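PDB 3ONT: thyroid hormone-inducible hepatic protein from Mus musculus, which helps regulate lipogenesis, especially in lactating mammary gland, including synthesis of triglycerides with medium-length fatty acid chains, and may act as a transcriptional coactivator. Local coordinates for residues A[33-44]-A[53-62]. Residues are numbered along the deposited sequence; the frame is centred on the assembly and turned at random.
Sequences VMIPSLLRDVQL and DGAPDLYTYF
At the N-cap of helix 58-73 in this all-helical protein, Asp-57 ties the helix start to the type II beta turn Leu-39 to Val-42 of the loop arriving from helix 15-32. Asp-57 OD1 accepts from Asp-41 N at 2.9 Å, the N-H coming from above the carboxylate plane, while OD2 takes the capping bond from Thr-60 N and a second bond from Thr-60 OG1. CG of Asp-57 sits between the backbone N and the carbonyl carbon (chi1 56°), which lets one carboxylate serve turn and helix together. An asparagine here, with a single acceptor oxygen, would probably leave either Asp-41 N or the Thr-60 pair without its partner. Beside the cap, Leu-58 N donates a hydrogen bond to Val-42 O at 2.9 Å, and Val-42 CG1 lies against Leu-58 CD2. Leu-44 CD2 packs on CB of Tyr-61, a residue whose OH is hydrogen-bonded to Glu-112. Farther along the helix, the Phe-62 ring is bordered by Val-33 and Pro-36 of the loop; Val-33 also packs on Tyr-144 of the second subunit. Leu-39 CD1 makes a CH-pi contact over one face of the Phe-62 ring, 3.9 Å from its centroid. The Arg-40 guanidinium stacks off-centre on Tyr-59, CZ being 3.7 Å from Tyr-59 CE2.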
loop_
_atom_site.group_PDB
_atom_site.type_symbol
_atom_site.label_atom_id
_atom_site.label_comp_id
_atom_site.label_asym_id
_atom_site.label_seq_id
_atom_site.Cartn_x
_atom_site.Cartn_y
_atom_site.Cartn_z
ATOM N N VAL A 33 25.985 -8.273 5.134
ATOM C CA VAL A 33 26.839 -7.221 4.587
ATOM C C VAL A 33 27.589 -6.538 5.724
ATOM O O VAL A 33 27.259 -5.439 6.150
ATOM C CB VAL A 33 26.032 -6.228 3.694
ATOM C CG1 VAL A 33 26.898 -5.096 3.218
ATOM C CG2 VAL A 33 25.431 -6.972 2.486
HETATM N N MSE A 34 28.623 -7.215 6.203
HETATM C CA MSE A 34 29.361 -6.789 7.387
HETATM C C MSE A 34 30.176 -5.520 7.158
HETATM O O MSE A 34 30.306 -4.689 8.073
HETATM C CB MSE A 34 30.301 -7.905 7.817
HETATM C CG MSE A 34 29.595 -9.199 8.180
HETATM SE SE MSE A 34 29.558 -9.490 10.108
HETATM C CE MSE A 34 28.342 -8.042 10.642
ATOM N N ILE A 35 30.749 -5.393 5.956
ATOM C CA ILE A 35 31.588 -4.252 5.605
ATOM C C ILE A 35 30.946 -3.582 4.379
ATOM O O ILE A 35 31.281 -3.888 3.217
ATOM C CB ILE A 35 33.088 -4.668 5.348
ATOM C CG1 ILE A 35 33.581 -5.666 6.410
ATOM C CG2 ILE A 35 34.000 -3.427 5.271
ATOM C CD1 ILE A 35 34.928 -6.302 6.126
ATOM N N PRO A 36 30.002 -2.666 4.635
ATOM C CA PRO A 36 29.192 -2.114 3.541
ATOM C C PRO A 36 29.998 -1.265 2.561
ATOM O O PRO A 36 29.579 -1.091 1.412
ATOM C CB PRO A 36 28.122 -1.266 4.273
ATOM C CG PRO A 36 28.081 -1.822 5.687
ATOM C CD PRO A 36 29.534 -2.211 5.964
ATOM N N SER A 37 31.149 -0.747 2.990
ATOM C CA SER A 37 31.986 0.099 2.108
ATOM C C SER A 37 32.580 -0.710 0.942
ATOM O O SER A 37 32.942 -0.138 -0.069
ATOM C CB SER A 37 33.094 0.775 2.894
ATOM O OG SER A 37 33.870 -0.231 3.509
ATOM N N LEU A 38 32.655 -2.031 1.082
ATOM C CA LEU A 38 33.053 -2.925 -0.014
ATOM C C LEU A 38 32.070 -2.861 -1.207
ATOM O O LEU A 38 32.435 -3.233 -2.335
ATOM C CB LEU A 38 33.193 -4.379 0.481
ATOM C CG LEU A 38 34.246 -4.610 1.577
ATOM C CD1 LEU A 38 34.398 -6.094 1.846
ATOM C CD2 LEU A 38 35.639 -3.974 1.287
ATOM N N LEU A 39 30.837 -2.410 -0.956
ATOM C CA LEU A 39 29.836 -2.241 -2.018
ATOM C C LEU A 39 30.054 -0.972 -2.838
ATOM O O LEU A 39 29.529 -0.857 -3.947
ATOM C CB LEU A 39 28.415 -2.240 -1.448
ATOM C CG LEU A 39 27.896 -3.480 -0.711
ATOM C CD1 LEU A 39 26.477 -3.269 -0.135
ATOM C CD2 LEU A 39 27.895 -4.715 -1.621
ATOM N N ARG A 40 30.813 -0.012 -2.323
ATOM C CA ARG A 40 31.091 1.211 -3.105
ATOM C C ARG A 40 31.812 0.781 -4.369
ATOM O O ARG A 40 32.616 -0.175 -4.346
ATOM C CB ARG A 40 32.013 2.153 -2.355
ATOM C CG ARG A 40 31.508 2.649 -1.056
ATOM C CD ARG A 40 31.055 4.050 -1.189
ATOM N NE ARG A 40 30.727 4.633 0.108
ATOM C CZ ARG A 40 29.942 5.693 0.275
ATOM N NH1 ARG A 40 29.384 6.283 -0.771
ATOM N NH2 ARG A 40 29.695 6.155 1.485
ATOM N N ASP A 41 31.508 1.459 -5.469
ATOM C CA ASP A 41 32.199 1.239 -6.747
ATOM C C ASP A 41 31.879 -0.073 -7.453
ATOM O O ASP A 41 32.593 -0.452 -8.382
ATOM C CB ASP A 41 33.708 1.337 -6.555
ATOM C CG ASP A 41 34.139 2.691 -6.056
ATOM O OD1 ASP A 41 33.431 3.681 -6.390
ATOM O OD2 ASP A 41 35.184 2.755 -5.345
ATOM N N VAL A 42 30.856 -0.792 -6.987
ATOM C CA VAL A 42 30.368 -1.981 -7.681
ATOM C C VAL A 42 29.213 -1.461 -8.492
ATOM O O VAL A 42 28.264 -0.895 -7.934
ATOM C CB VAL A 42 29.885 -3.090 -6.725
ATOM C CG1 VAL A 42 29.195 -4.209 -7.502
ATOM C CG2 VAL A 42 31.043 -3.648 -5.910
ATOM N N GLN A 43 29.319 -1.622 -9.814
ATOM C CA GLN A 43 28.333 -1.067 -10.735
ATOM C C GLN A 43 26.975 -1.747 -10.679
ATOM O O GLN A 43 26.869 -2.956 -10.446
ATOM C CB GLN A 43 28.873 -0.992 -12.164
ATOM C CG GLN A 43 29.738 0.252 -12.411
ATOM C CD GLN A 43 29.361 1.470 -11.530
ATOM O OE1 GLN A 43 30.253 2.196 -11.064
ATOM N NE2 GLN A 43 28.035 1.691 -11.294
ATOM N N LEU A 44 25.940 -0.939 -10.859
ATOM C CA LEU A 44 24.563 -1.423 -10.860
ATOM C C LEU A 44 24.241 -2.194 -12.144
ATOM O O LEU A 44 23.578 -3.234 -12.093
ATOM C CB LEU A 44 23.599 -0.248 -10.686
ATOM C CG LEU A 44 23.583 0.354 -9.289
ATOM C CD1 LEU A 44 22.891 1.703 -9.271
ATOM C CD2 LEU A 44 22.899 -0.610 -8.373
ATOM N N ASP A 53 32.432 7.514 -12.810
ATOM C CA ASP A 53 32.671 7.626 -11.364
ATOM C C ASP A 53 31.841 8.786 -10.792
ATOM O O ASP A 53 31.841 9.892 -11.347
ATOM C CB ASP A 53 34.165 7.832 -11.050
ATOM C CG ASP A 53 34.475 7.746 -9.548
ATOM O OD1 ASP A 53 35.375 8.469 -9.069
ATOM O OD2 ASP A 53 33.815 6.955 -8.842
ATOM N N GLY A 54 31.139 8.524 -9.688
ATOM C CA GLY A 54 30.317 9.545 -9.020
ATOM C C GLY A 54 28.819 9.312 -9.146
ATOM O O GLY A 54 28.027 9.892 -8.393
ATOM N N ALA A 55 28.438 8.474 -10.111
ATOM C CA ALA A 55 27.054 8.028 -10.285
ATOM C C ALA A 55 26.695 7.021 -9.188
ATOM O O ALA A 55 27.586 6.539 -8.484
ATOM C CB ALA A 55 26.871 7.404 -11.672
ATOM N N PRO A 56 25.394 6.731 -9.012
ATOM C CA PRO A 56 24.891 5.662 -8.142
ATOM C C PRO A 56 25.483 4.268 -8.401
ATOM O O PRO A 56 25.618 3.842 -9.557
ATOM C CB PRO A 56 23.406 5.644 -8.470
ATOM C CG PRO A 56 23.099 7.070 -8.752
ATOM C CD PRO A 56 24.310 7.640 -9.427
ATOM N N ASP A 57 25.817 3.572 -7.316
ATOM C CA ASP A 57 26.346 2.214 -7.376
ATOM C C ASP A 57 25.581 1.272 -6.444
ATOM O O ASP A 57 24.552 1.636 -5.861
ATOM C CB ASP A 57 27.834 2.212 -7.014
ATOM C CG ASP A 57 28.124 2.848 -5.627
ATOM O OD1 ASP A 57 29.290 3.253 -5.389
ATOM O OD2 ASP A 57 27.211 2.949 -4.768
ATOM N N LEU A 58 26.121 0.070 -6.270
ATOM C CA LEU A 58 25.535 -0.934 -5.395
ATOM C C LEU A 58 25.360 -0.449 -3.957
ATOM O O LEU A 58 24.382 -0.802 -3.305
ATOM C CB LEU A 58 26.363 -2.205 -5.422
ATOM C CG LEU A 58 25.598 -3.439 -4.961
ATOM C CD1 LEU A 58 24.211 -3.515 -5.638
ATOM C CD2 LEU A 58 26.410 -4.705 -5.222
ATOM N N TYR A 59 26.284 0.359 -3.446
ATOM C CA TYR A 59 26.101 0.874 -2.103
ATOM C C TYR A 59 24.887 1.801 -1.999
ATOM O O TYR A 59 24.169 1.780 -0.981
ATOM C CB TYR A 59 27.370 1.539 -1.570
ATOM C CG TYR A 59 27.166 2.186 -0.220
ATOM C CD1 TYR A 59 27.255 1.440 0.955
ATOM C CD2 TYR A 59 26.847 3.543 -0.121
ATOM C CE1 TYR A 59 27.049 2.031 2.186
ATOM C CE2 TYR A 59 26.633 4.140 1.100
ATOM C CZ TYR A 59 26.739 3.386 2.248
ATOM O OH TYR A 59 26.527 3.993 3.464
ATOM N N THR A 60 24.646 2.603 -3.032
ATOM C CA THR A 60 23.495 3.495 -3.072
ATOM C C THR A 60 22.212 2.667 -3.063
ATOM O O THR A 60 21.217 3.023 -2.424
ATOM C CB THR A 60 23.498 4.332 -4.357
ATOM O OG1 THR A 60 24.820 4.827 -4.596
ATOM C CG2 THR A 60 22.522 5.502 -4.266
ATOM N N TYR A 61 22.255 1.544 -3.770
ATOM C CA TYR A 61 21.119 0.686 -3.913
ATOM C C TYR A 61 20.802 -0.028 -2.603
ATOM O O TYR A 61 19.653 -0.041 -2.134
ATOM C CB TYR A 61 21.406 -0.328 -5.001
ATOM C CG TYR A 61 20.185 -1.054 -5.438
ATOM C CD1 TYR A 61 19.188 -0.400 -6.152
ATOM C CD2 TYR A 61 20.009 -2.396 -5.128
ATOM C CE1 TYR A 61 18.052 -1.064 -6.551
ATOM C CE2 TYR A 61 18.861 -3.074 -5.522
ATOM C CZ TYR A 61 17.896 -2.401 -6.227
ATOM O OH TYR A 61 16.770 -3.063 -6.619
ATOM N N PHE A 62 21.817 -0.652 -2.035
ATOM C CA PHE A 62 21.765 -1.199 -0.695
ATOM C C PHE A 62 21.122 -0.175 0.270
ATOM O O PHE A 62 20.174 -0.484 0.986
ATOM C CB PHE A 62 23.208 -1.552 -0.331
ATOM C CG PHE A 62 23.436 -1.905 1.094
ATOM C CD1 PHE A 62 23.142 -3.168 1.566
ATOM C CD2 PHE A 62 24.046 -0.988 1.954
ATOM C CE1 PHE A 62 23.416 -3.511 2.902
ATOM C CE2 PHE A 62 24.317 -1.309 3.283
ATOM C CZ PHE A 62 23.999 -2.572 3.758
#